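Local coordinates for protein amidase, hydantoinase/carbamoylase family (PDB 5I4M) that binds two zinc ions per subunit and, as a member of the peptidase M20 family, probably hydrolyses N-carbamoyl-L-amino acids, at residues 23-28 with 133-138; 71-76 with 126-131; 78-83 with 197-202; 86-91 with 138-143. All coordinates share one frame; numbering follows the deposited sequence. Where two conformers were deposited one is given.

Contact 1. Residues 23-28 with 133-138; sequences TSIKVD and HGIETE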
loop_
_atom_site.group_PDB
_atom_site.type_symbol
_atom_site.label_atom_id
_atom_site.label_comp_id
_atom_site.label_asym_id
_atom_site.label_seq_id
_atom_site.Cartn_x
_atom_site.Cartn_y
_atom_site.Cartn_z
ATOM N N THR A 23 -45.992 -7.343 26.731
ATOM C CA THR A 23 -45.268 -7.274 25.471
ATOM C C THR A 23 -46.091 -6.644 24.356
ATOM O O THR A 23 -45.675 -6.690 23.197
ATOM C CB THR A 23 -44.812 -8.675 25.058
ATOM O OG1 THR A 23 -45.943 -9.550 25.041
ATOM C CG2 THR A 23 -43.794 -9.216 26.047
ATOM N N SER A 24 -47.246 -6.052 24.682
ATOM C CA SER A 24 -48.105 -5.473 23.648
ATOM C C SER A 24 -47.439 -4.292 22.949
ATOM O O SER A 24 -47.754 -3.998 21.791
ATOM C CB SER A 24 -49.438 -5.047 24.258
ATOM O OG SER A 24 -49.233 -4.248 25.407
ATOM N N ILE A 25 -46.525 -3.606 23.627
ATOM C CA ILE A 25 -45.757 -2.528 23.017
ATOM C C ILE A 25 -44.494 -3.149 22.431
ATOM O O ILE A 25 -43.571 -3.511 23.164
ATOM C CB ILE A 25 -45.423 -1.434 24.035
ATOM C CG1 ILE A 25 -46.706 -0.893 24.666
ATOM C CG2 ILE A 25 -44.612 -0.321 23.380
ATOM C CD1 ILE A 25 -46.454 0.119 25.750
ATOM N N LYS A 26 -44.449 -3.283 21.109
ATOM C CA LYS A 26 -43.337 -3.974 20.475
ATOM C C LYS A 26 -43.098 -3.387 19.093
ATOM O O LYS A 26 -43.950 -2.691 18.535
ATOM C CB LYS A 26 -43.589 -5.486 20.392
ATOM C CG LYS A 26 -44.922 -5.881 19.767
ATOM C CD LYS A 26 -45.072 -7.404 19.720
ATOM C CE LYS A 26 -46.295 -7.826 18.917
ATOM N NZ LYS A 26 -47.568 -7.447 19.590
ATOM N N VAL A 27 -41.918 -3.664 18.550
ATOM C CA VAL A 27 -41.533 -3.061 17.282
ATOM C C VAL A 27 -42.213 -3.793 16.131
ATOM O O VAL A 27 -42.751 -4.897 16.283
ATOM C CB VAL A 27 -40.003 -3.053 17.107
ATOM C CG1 VAL A 27 -39.346 -2.290 18.243
ATOM C CG2 VAL A 27 -39.476 -4.472 17.039
ATOM N N ASP A 28 -42.204 -3.145 14.969
ATOM C CA ASP A 28 -42.593 -3.756 13.699
ATOM C C ASP A 28 -41.316 -4.335 13.100
ATOM O O ASP A 28 -40.524 -3.614 12.492
ATOM C CB ASP A 28 -43.238 -2.709 12.793
ATOM C CG ASP A 28 -43.772 -3.284 11.488
ATOM O OD1 ASP A 28 -43.242 -4.303 10.990
ATOM O OD2 ASP A 28 -44.730 -2.687 10.947
ATOM N N HIS A 133 -48.136 3.230 18.636
ATOM C CA HIS A 133 -48.859 2.926 19.860
ATOM C C HIS A 133 -49.359 4.170 20.573
ATOM O O HIS A 133 -49.943 4.054 21.657
ATOM C CB HIS A 133 -47.973 2.097 20.797
ATOM C CG HIS A 133 -47.732 0.704 20.314
ATOM N ND1 HIS A 133 -46.592 0.339 19.631
ATOM C CD2 HIS A 133 -48.495 -0.411 20.400
ATOM C CE1 HIS A 133 -46.659 -0.945 19.322
ATOM N NE2 HIS A 133 -47.803 -1.423 19.777
ATOM N N GLY A 134 -49.154 5.347 19.989
ATOM C CA GLY A 134 -49.672 6.573 20.577
ATOM C C GLY A 134 -49.088 6.878 21.937
ATOM O O GLY A 134 -49.785 7.416 22.809
ATOM N N ILE A 135 -47.820 6.555 22.137
ATOM C CA ILE A 135 -47.176 6.700 23.434
ATOM C C ILE A 135 -46.574 8.090 23.553
ATOM O O ILE A 135 -45.788 8.522 22.696
ATOM C CB ILE A 135 -46.102 5.621 23.627
ATOM C CG1 ILE A 135 -46.755 4.243 23.697
ATOM C CG2 ILE A 135 -45.263 5.912 24.874
ATOM C CD1 ILE A 135 -45.760 3.113 23.662
ATOM N N GLU A 136 -46.933 8.787 24.621
ATOM C CA GLU A 136 -46.291 10.032 25.006
ATOM C C GLU A 136 -45.273 9.732 26.095
ATOM O O GLU A 136 -45.604 9.078 27.089
ATOM C CB GLU A 136 -47.319 11.045 25.502
ATOM C CG GLU A 136 -46.715 12.315 26.077
ATOM C CD GLU A 136 -47.774 13.314 26.526
ATOM O OE1 GLU A 136 -48.388 13.106 27.599
ATOM O OE2 GLU A 136 -47.997 14.302 25.795
ATOM N N THR A 137 -44.042 10.185 25.898
ATOM C CA THR A 137 -42.988 10.045 26.890
ATOM C C THR A 137 -42.832 11.337 27.685
ATOM O O THR A 137 -43.170 12.426 27.217
ATOM C CB THR A 137 -41.653 9.677 26.231
ATOM O OG1 THR A 137 -41.259 10.716 25.321
ATOM C CG2 THR A 137 -41.779 8.362 25.471
ATOM N N GLU A 138 -42.301 11.203 28.903
ATOM C CA GLU A 138 -42.036 12.381 29.725
ATOM C C GLU A 138 -40.830 13.151 29.194
ATOM O O GLU A 138 -40.903 14.362 28.951
ATOM C CB GLU A 138 -41.815 11.957 31.177
ATOM C CG GLU A 138 -41.688 13.115 32.151
ATOM C CD GLU A 138 -43.031 13.570 32.711
ATOM O OE1 GLU A 138 -43.020 14.294 33.733
ATOM O OE2 GLU A 138 -44.085 13.196 32.140
#
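The ring of H133 lies against the backbone of I25, with one face turned to CA in a CH-pi contact: the I25 CA atom sits 4.2 Å from the centroid of the H133 ring and 18° off its normal, displaced toward the rim. At its edge the same ring meets a carbonyl, K26 O lying near the ring plane 3.3 Å from H133 CE1. The rotation of the imidazole is restrained by its own helix, because H133 ND1 is hydrogen-bonded to S129 O one turn back in helix 117-132. That helix ends here in a Schellman motif, in which G134 takes a positive phi and turns the chain out toward strand 141-145; the contact thus ties a helix C-terminus to the loop leading into helix 29-39, at the surface of the M20-family catalytic domain. Beyond the turn, I135 and I25 reach for each other tip to tip. A chi1 of -57° at I25 sends its CG2 branch toward I135, within 3.6 Å of I135 CD1, and I25 CD1 approaches that same methyl at 3.7 Å. Helix 411-429 adjoins both isoleucines, with L422 against I25 and L426 against I135, while H423 takes up the carbonyl of I25.

Contact 2. Residues 71-76 with 126-131; sequences KAAGCT and VIRSLN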
loop_
_atom_site.group_PDB
_atom_site.type_symbol
_atom_site.label_atom_id
_atom_site.label_comp_id
_atom_site.label_asym_id
_atom_site.label_seq_id
_atom_site.Cartn_x
_atom_site.Cartn_y
_atom_site.Cartn_z
ATOM N N LYS A 71 -38.071 12.872 9.725
ATOM C CA LYS A 71 -38.998 13.994 9.641
ATOM C C LYS A 71 -40.408 13.502 9.359
ATOM O O LYS A 71 -41.383 14.025 9.918
ATOM C CB LYS A 71 -38.547 14.985 8.570
ATOM C CG LYS A 71 -37.387 15.870 9.009
ATOM C CD LYS A 71 -36.925 16.788 7.891
ATOM C CE LYS A 71 -35.729 17.618 8.322
ATOM N NZ LYS A 71 -35.149 18.352 7.166
ATOM N N ALA A 72 -40.535 12.488 8.502
ATOM C CA ALA A 72 -41.853 11.934 8.213
ATOM C C ALA A 72 -42.460 11.276 9.441
ATOM O O ALA A 72 -43.685 11.160 9.530
ATOM C CB ALA A 72 -41.767 10.930 7.063
ATOM N N ALA A 73 -41.632 10.848 10.389
ATOM C CA ALA A 73 -42.123 10.297 11.642
ATOM C C ALA A 73 -42.287 11.366 12.717
ATOM O O ALA A 73 -42.374 11.031 13.903
ATOM C CB ALA A 73 -41.193 9.183 12.133
ATOM N N GLY A 74 -42.316 12.642 12.328
ATOM C CA GLY A 74 -42.580 13.721 13.264
ATOM C C GLY A 74 -41.385 14.220 14.050
ATOM O O GLY A 74 -41.568 14.903 15.061
ATOM N N CYS A 75 -40.165 13.905 13.627
ATOM C CA CYS A 75 -38.975 14.379 14.316
ATOM C C CYS A 75 -38.552 15.752 13.816
ATOM O O CYS A 75 -38.715 16.088 12.639
ATOM C CB CYS A 75 -37.808 13.412 14.122
ATOM S SG CYS A 75 -38.061 11.817 14.871
ATOM N N THR A 76 -38.000 16.544 14.732
ATOM C CA THR A 76 -37.264 17.749 14.389
ATOM C C THR A 76 -35.779 17.405 14.363
ATOM O O THR A 76 -35.304 16.590 15.157
ATOM C CB THR A 76 -37.548 18.881 15.382
ATOM O OG1 THR A 76 -37.311 18.419 16.718
ATOM C CG2 THR A 76 -38.996 19.311 15.271
ATOM N N VAL A 126 -37.862 2.593 16.951
ATOM C CA VAL A 126 -38.430 2.959 18.251
ATOM C C VAL A 126 -39.341 4.170 18.104
ATOM O O VAL A 126 -40.461 4.201 18.624
ATOM C CB VAL A 126 -37.313 3.214 19.278
ATOM C CG1 VAL A 126 -37.880 3.868 20.528
ATOM C CG2 VAL A 126 -36.640 1.916 19.647
ATOM N N ILE A 127 -38.883 5.185 17.374
ATOM C CA ILE A 127 -39.702 6.375 17.141
ATOM C C ILE A 127 -41.016 5.994 16.473
ATOM O O ILE A 127 -42.106 6.403 16.898
ATOM C CB ILE A 127 -38.926 7.394 16.289
ATOM C CG1 ILE A 127 -37.677 7.873 17.033
ATOM C CG2 ILE A 127 -39.835 8.549 15.888
ATOM C CD1 ILE A 127 -37.977 8.590 18.308
ATOM N N ARG A 128 -40.930 5.198 15.403
ATOM C CA ARG A 128 -42.139 4.819 14.680
ATOM C C ARG A 128 -43.066 3.988 15.556
ATOM O O ARG A 128 -44.295 4.101 15.462
ATOM C CB ARG A 128 -41.771 4.052 13.410
ATOM C CG ARG A 128 -41.052 4.889 12.368
ATOM C CD ARG A 128 -40.595 4.023 11.211
ATOM N NE ARG A 128 -40.300 4.799 10.003
ATOM C CZ ARG A 128 -39.628 4.328 8.954
ATOM N NH1 ARG A 128 -39.157 3.087 8.960
ATOM N NH2 ARG A 128 -39.425 5.105 7.893
ATOM N N SER A 129 -42.493 3.141 16.411
ATOM C CA SER A 129 -43.313 2.295 17.267
ATOM C C SER A 129 -43.988 3.107 18.361
ATOM O O SER A 129 -45.131 2.819 18.733
ATOM C CB SER A 129 -42.463 1.177 17.862
ATOM O OG SER A 129 -42.166 0.206 16.878
ATOM N N LEU A 130 -43.305 4.127 18.886
ATOM C CA LEU A 130 -43.970 5.030 19.818
ATOM C C LEU A 130 -45.123 5.750 19.138
ATOM O O LEU A 130 -46.167 5.980 19.752
ATOM C CB LEU A 130 -42.979 6.044 20.384
ATOM C CG LEU A 130 -41.799 5.514 21.196
ATOM C CD1 LEU A 130 -40.818 6.646 21.471
ATOM C CD2 LEU A 130 -42.284 4.893 22.486
ATOM N N ASN A 131 -44.953 6.125 17.867
ATOM C CA ASN A 131 -46.068 6.724 17.137
ATOM C C ASN A 131 -47.195 5.719 16.935
ATOM O O ASN A 131 -48.370 6.035 17.171
ATOM C CB ASN A 131 -45.592 7.269 15.790
ATOM C CG ASN A 131 -44.618 8.416 15.942
ATOM O OD1 ASN A 131 -44.515 9.009 17.007
ATOM N ND2 ASN A 131 -43.896 8.737 14.868
#
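A73 O receives the side-chain amide of N131, N131 ND2 to A73 O being 2.9 Å, and the other end of that amide is held too, since N131 OD1 accepts from R89 on strand 85-89. A73 is the first residue to leave the helix, in the Schellman motif that ends helix 57-72: G74, at positive phi, is its C-prime residue, and G74 N bonds back to K71 O at 2.9 Å. Helix 117-132 thus spans from the end of one helix to the neighbouring strand through a single asparagine. The bond is bent, with an N-H...O angle of 146°, and the donor is tilted 32° from the carbonyl plane of A73, although A73 O itself lies close to the amide plane of N131. Held at both ends, the amide would be expected to be fixed in rotation. Beside it is an apolar patch, one helical turn earlier. R128 adds its aliphatic CG at the border, while its guanidinium runs on to W69 in a cation-pi contact. I127 is backed by V141 and V143, and its CG2 is the branch that meets the turn: in the conformer described, one of two, this methyl touches A73 CB at 4.0 Å and C75 SG at 3.9 Å.

Contact 3. Residues 78-83 with 197-202; sequences TVDTMG and APCGGR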
loop_
_atom_site.group_PDB
_atom_site.type_symbol
_atom_site.label_atom_id
_atom_site.label_comp_id
_atom_site.label_asym_id
_atom_site.label_seq_id
_atom_site.Cartn_x
_atom_site.Cartn_y
_atom_site.Cartn_z
ATOM N N THR A 78 -31.622 18.502 13.996
ATOM C CA THR A 78 -30.528 19.453 14.107
ATOM C C THR A 78 -29.238 18.718 13.762
ATOM O O THR A 78 -29.163 17.491 13.837
ATOM C CB THR A 78 -30.442 20.073 15.520
ATOM O OG1 THR A 78 -30.431 19.030 16.505
ATOM C CG2 THR A 78 -31.633 21.007 15.791
ATOM N N VAL A 79 -28.232 19.479 13.348
ATOM C CA VAL A 79 -26.935 18.945 12.959
ATOM C C VAL A 79 -25.884 19.792 13.654
ATOM O O VAL A 79 -25.942 21.022 13.577
ATOM C CB VAL A 79 -26.730 18.980 11.430
ATOM C CG1 VAL A 79 -25.378 18.377 11.069
ATOM C CG2 VAL A 79 -27.879 18.248 10.697
ATOM N N ASP A 80 -24.944 19.151 14.353
ATOM C CA ASP A 80 -23.972 19.946 15.091
ATOM C C ASP A 80 -22.711 20.174 14.247
ATOM O O ASP A 80 -22.634 19.795 13.074
ATOM C CB ASP A 80 -23.688 19.326 16.474
ATOM C CG ASP A 80 -22.833 18.048 16.439
ATOM O OD1 ASP A 80 -22.193 17.716 15.423
ATOM O OD2 ASP A 80 -22.781 17.360 17.487
ATOM N N THR A 81 -21.720 20.841 14.845
ATOM C CA THR A 81 -20.503 21.238 14.142
ATOM C C THR A 81 -19.611 20.065 13.749
ATOM O O THR A 81 -18.699 20.253 12.938
ATOM C CB THR A 81 -19.711 22.220 15.007
ATOM O OG1 THR A 81 -19.603 21.698 16.334
ATOM C CG2 THR A 81 -20.427 23.574 15.072
ATOM N N MET A 82 -19.818 18.880 14.311
ATOM C CA MET A 82 -19.124 17.681 13.856
ATOM C C MET A 82 -19.980 16.851 12.913
ATOM O O MET A 82 -19.608 15.720 12.595
ATOM C CB MET A 82 -18.688 16.819 15.042
ATOM C CG MET A 82 -17.434 17.348 15.764
ATOM S SD MET A 82 -15.951 17.339 14.721
ATOM C CE MET A 82 -15.765 15.590 14.397
ATOM N N GLY A 83 -21.120 17.376 12.477
ATOM C CA GLY A 83 -21.973 16.631 11.571
ATOM C C GLY A 83 -22.844 15.578 12.218
ATOM O O GLY A 83 -23.525 14.835 11.498
ATOM N N ALA A 197 -25.416 23.677 15.215
ATOM C CA ALA A 197 -25.606 23.487 16.647
ATOM C C ALA A 197 -24.274 23.168 17.317
ATOM O O ALA A 197 -23.403 22.549 16.705
ATOM C CB ALA A 197 -26.587 22.355 16.915
ATOM N N PRO A 198 -24.083 23.592 18.566
ATOM C CA PRO A 198 -22.839 23.249 19.265
ATOM C C PRO A 198 -22.707 21.739 19.403
ATOM O O PRO A 198 -23.699 21.019 19.563
ATOM C CB PRO A 198 -22.995 23.934 20.628
ATOM C CG PRO A 198 -23.959 25.052 20.378
ATOM C CD PRO A 198 -24.925 24.508 19.351
ATOM N N CYS A 199 -21.475 21.254 19.304
ATOM C CA CYS A 199 -21.202 19.837 19.494
ATOM C C CYS A 199 -21.026 19.587 20.985
ATOM O O CYS A 199 -20.034 20.024 21.580
ATOM C CB CYS A 199 -19.970 19.410 18.707
ATOM S SG CYS A 199 -19.672 17.634 18.814
ATOM N N GLY A 200 -21.995 18.899 21.595
ATOM C CA GLY A 200 -21.993 18.709 23.034
ATOM C C GLY A 200 -22.575 19.903 23.769
ATOM O O GLY A 200 -22.979 20.906 23.188
ATOM N N GLY A 201 -22.602 19.769 25.098
ATOM C CA GLY A 201 -23.124 20.773 26.001
ATOM C C GLY A 201 -24.452 20.392 26.625
ATOM O O GLY A 201 -24.705 20.730 27.788
ATOM N N ARG A 202 -25.289 19.682 25.887
ATOM C CA ARG A 202 -26.632 19.373 26.346
ATOM C C ARG A 202 -26.567 18.218 27.331
ATOM O O ARG A 202 -25.923 17.202 27.055
ATOM C CB ARG A 202 -27.528 18.978 25.173
ATOM C CG ARG A 202 -27.936 20.101 24.265
ATOM C CD ARG A 202 -29.093 19.630 23.420
ATOM N NE ARG A 202 -28.711 18.569 22.494
ATOM C CZ ARG A 202 -29.449 17.487 22.271
ATOM N NH1 ARG A 202 -30.587 17.316 22.936
ATOM N NH2 ARG A 202 -29.050 16.580 21.395
HETATM O O HOH W 1 -24.263 18.338 19.684
HETATM O O HOH W 2 -19.200 23.065 18.638
#
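Backbone pairing here is a single bridge between D80 and A197, made by A197 N to V79 O at 3.2 Å and, on the other side, by a weak bond from T81 N to A197 O at 3.0 Å. Just beyond strand 76-79 the chain then folds into a type I turn from D80 to G83. The D80 side chain braces this turn, which also has the backbone bond G83 N to D80 O: OD1 accepts from M82 N at 2.9 Å in an Asx turn, met from above the carboxylate plane, which the chi1 of 73° permits by holding CG between the backbone N and carbonyl carbon. The other oxygen, OD2, faces the second segment. It takes a bond from N84 and another from a water that also donates to P198 O and accepts from G200 N, so one water joins the carboxylate to the 197-202 loop. A second water links T81 OG1 to C199 N. Between these two water bridges lies C199, whose CB touches T81 OG1 at 3.3 Å and whose SG packs on M82 CG at 3.8 Å. Helices 159-164 and 170-175 cover this sulfur-rich side, V163 touching both C199 and M82, whereas R202 turns back to strand 85-89 through F86.

Contact 4. Residues 86-91 with 138-143; sequences FMRRAG and EHPVEV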
loop_
_atom_site.group_PDB
_atom_site.type_symbol
_atom_site.label_atom_id
_atom_site.label_comp_id
_atom_site.label_asym_id
_atom_site.label_seq_id
_atom_site.Cartn_x
_atom_site.Cartn_y
_atom_site.Cartn_z
ATOM N N PHE A 86 -29.187 14.869 14.994
ATOM C CA PHE A 86 -30.072 14.625 16.129
ATOM C C PHE A 86 -31.518 14.692 15.656
ATOM O O PHE A 86 -31.999 15.753 15.247
ATOM C CB PHE A 86 -29.794 15.629 17.243
ATOM C CG PHE A 86 -28.371 15.577 17.734
ATOM C CD1 PHE A 86 -27.374 16.313 17.105
ATOM C CD2 PHE A 86 -28.029 14.760 18.799
ATOM C CE1 PHE A 86 -26.054 16.246 17.552
ATOM C CE2 PHE A 86 -26.714 14.681 19.244
ATOM C CZ PHE A 86 -25.731 15.424 18.627
ATOM N N MET A 87 -32.199 13.556 15.710
ATOM C CA MET A 87 -33.588 13.438 15.293
ATOM C C MET A 87 -34.429 13.271 16.551
ATOM O O MET A 87 -34.345 12.241 17.229
ATOM C CB MET A 87 -33.747 12.273 14.319
ATOM C CG MET A 87 -32.996 12.485 13.009
ATOM S SD MET A 87 -32.565 10.977 12.104
ATOM C CE MET A 87 -31.045 10.486 12.935
ATOM N N ARG A 88 -35.229 14.287 16.864
ATOM C CA ARG A 88 -35.840 14.438 18.178
ATOM C C ARG A 88 -37.350 14.240 18.112
ATOM O O ARG A 88 -38.034 14.885 17.308
ATOM C CB ARG A 88 -35.523 15.823 18.743
ATOM C CG ARG A 88 -36.154 16.150 20.071
ATOM C CD ARG A 88 -35.595 17.479 20.537
ATOM N NE ARG A 88 -36.258 18.002 21.726
ATOM C CZ ARG A 88 -35.742 17.970 22.951
ATOM N NH1 ARG A 88 -34.543 17.417 23.174
ATOM N NH2 ARG A 88 -36.435 18.496 23.958
ATOM N N ARG A 89 -37.869 13.365 18.973
ATOM C CA ARG A 89 -39.307 13.203 19.170
ATOM C C ARG A 89 -39.684 13.857 20.494
ATOM O O ARG A 89 -39.251 13.403 21.558
ATOM C CB ARG A 89 -39.702 11.723 19.161
ATOM C CG ARG A 89 -41.221 11.469 19.287
ATOM C CD ARG A 89 -41.505 9.978 19.402
ATOM N NE ARG A 89 -42.921 9.630 19.269
ATOM C CZ ARG A 89 -43.770 9.502 20.284
ATOM N NH1 ARG A 89 -43.364 9.716 21.536
ATOM N NH2 ARG A 89 -45.029 9.162 20.043
ATOM N N ALA A 90 -40.498 14.910 20.426
ATOM C CA ALA A 90 -40.844 15.684 21.612
ATOM C C ALA A 90 -41.420 14.801 22.715
ATOM O O ALA A 90 -42.112 13.815 22.458
ATOM C CB ALA A 90 -41.853 16.777 21.253
ATOM N N GLY A 91 -41.132 15.175 23.965
ATOM C CA GLY A 91 -41.783 14.588 25.113
ATOM C C GLY A 91 -42.841 15.517 25.692
ATOM O O GLY A 91 -43.094 16.613 25.196
ATOM N N GLU A 138 -42.301 11.203 28.903
ATOM C CA GLU A 138 -42.036 12.381 29.725
ATOM C C GLU A 138 -40.830 13.151 29.194
ATOM O O GLU A 138 -40.903 14.362 28.951
ATOM C CB GLU A 138 -41.815 11.957 31.177
ATOM C CG GLU A 138 -41.688 13.115 32.151
ATOM C CD GLU A 138 -43.031 13.570 32.711
ATOM O OE1 GLU A 138 -43.020 14.294 33.733
ATOM O OE2 GLU A 138 -44.085 13.196 32.140
ATOM N N HIS A 139 -39.726 12.468 29.012
ATOM C CA HIS A 139 -38.544 13.035 28.396
ATOM C C HIS A 139 -38.655 12.938 26.876
ATOM O O HIS A 139 -39.196 11.961 26.355
ATOM C CB HIS A 139 -37.283 12.288 28.849
ATOM C CG HIS A 139 -37.031 12.351 30.324
ATOM N ND1 HIS A 139 -36.075 13.178 30.879
ATOM C CD2 HIS A 139 -37.595 11.683 31.356
ATOM C CE1 HIS A 139 -36.064 13.014 32.192
ATOM N NE2 HIS A 139 -36.979 12.115 32.507
ATOM N N PRO A 140 -38.120 13.910 26.140
ATOM C CA PRO A 140 -37.987 13.726 24.697
ATOM C C PRO A 140 -37.079 12.541 24.413
ATOM O O PRO A 140 -36.264 12.134 25.244
ATOM C CB PRO A 140 -37.362 15.043 24.221
ATOM C CG PRO A 140 -36.656 15.579 25.429
ATOM C CD PRO A 140 -37.517 15.174 26.593
ATOM N N VAL A 141 -37.242 11.979 23.222
ATOM C CA VAL A 141 -36.443 10.857 22.753
ATOM C C VAL A 141 -35.724 11.297 21.487
ATOM O O VAL A 141 -36.307 11.992 20.650
ATOM C CB VAL A 141 -37.330 9.618 22.501
ATOM C CG1 VAL A 141 -36.592 8.577 21.683
ATOM C CG2 VAL A 141 -37.822 9.028 23.837
ATOM N N GLU A 142 -34.449 10.933 21.360
ATOM C CA GLU A 142 -33.687 11.306 20.175
ATOM C C GLU A 142 -32.980 10.097 19.586
ATOM O O GLU A 142 -32.541 9.206 20.314
ATOM C CB GLU A 142 -32.632 12.385 20.500
ATOM C CG GLU A 142 -33.214 13.726 20.920
ATOM C CD GLU A 142 -32.146 14.795 21.098
ATOM O OE1 GLU A 142 -32.477 15.903 21.559
ATOM O OE2 GLU A 142 -30.970 14.525 20.786
ATOM N N VAL A 143 -32.871 10.070 18.255
ATOM C CA VAL A 143 -32.002 9.141 17.534
ATOM C C VAL A 143 -30.871 9.952 16.922
ATOM O O VAL A 143 -31.119 10.999 16.314
ATOM C CB VAL A 143 -32.767 8.376 16.439
ATOM C CG1 VAL A 143 -31.877 7.297 15.820
ATOM C CG2 VAL A 143 -34.035 7.786 17.006
#
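R88 and E142, a non-hydrogen-bonded pair of neighbouring antiparallel strands, join in a salt bridge that runs from R88 NH1 to E142 OE1 over 3.0 Å. The acceptor lies in the guanidinium plane and offers its anti lone pair, though guanidinium and carboxylate planes stand 69° apart. P140 stands on one face of the same guanidinium with its CB-CG edge, CB 3.5 Å above the plane over the centre. With CG anti to the backbone N (chi1 177°) and the chain extended to NE, R88 runs alongside the proline and past E142. That carboxylate is buried and shared: R202 forms a second salt bridge to OE1, so two positive groups probably favour its ionised form, and OE2 approaches F86 CD2 at 3.6 Å. Strands 85-89 and 141-145 here belong to the sheet of the zinc-binding M20 catalytic domain, its pairs M87-V143 and R89-V141 each closed by two backbone bonds. The shortest is R89 N to V141 O at 2.7 Å. On the other face M87, V141 and V143 are apolar, and R89 lays its aliphatic stem against I127 and L130; I127 also backs both valines. This ladder, with the R88-P140-E142 cluster, is the tight part, and G91 extends it, packed closely on P140 with the two CA atoms 3.9 Å apart. The loose end is the exposed A90, which barely meets the other segment, and E138, whose side chain points off to R92.

From the N terminus, the 23-28 loop returns to the chain after helix 117-132, so contact 1 closes a long loop that holds both segments of contact 2, where the end of helix 57-72 meets helix 117-132. Contact 3 opens just after the first segment of contact 2, at the end of strand 76-79, and closes far downstream at 197-202; it encloses contact 4, the pairing of strands 85-89 and 141-145, and crosses contacts 1 and 2. Contact 4 likewise crosses contacts 1 and 2, sharing E138 with the former. R89 and R202 bridge neighbouring contacts in space, R89 reaching the I135 carbonyl of contact 1. Terminal loop, helices, sheet edge and 197-202 loop are thereby tied together.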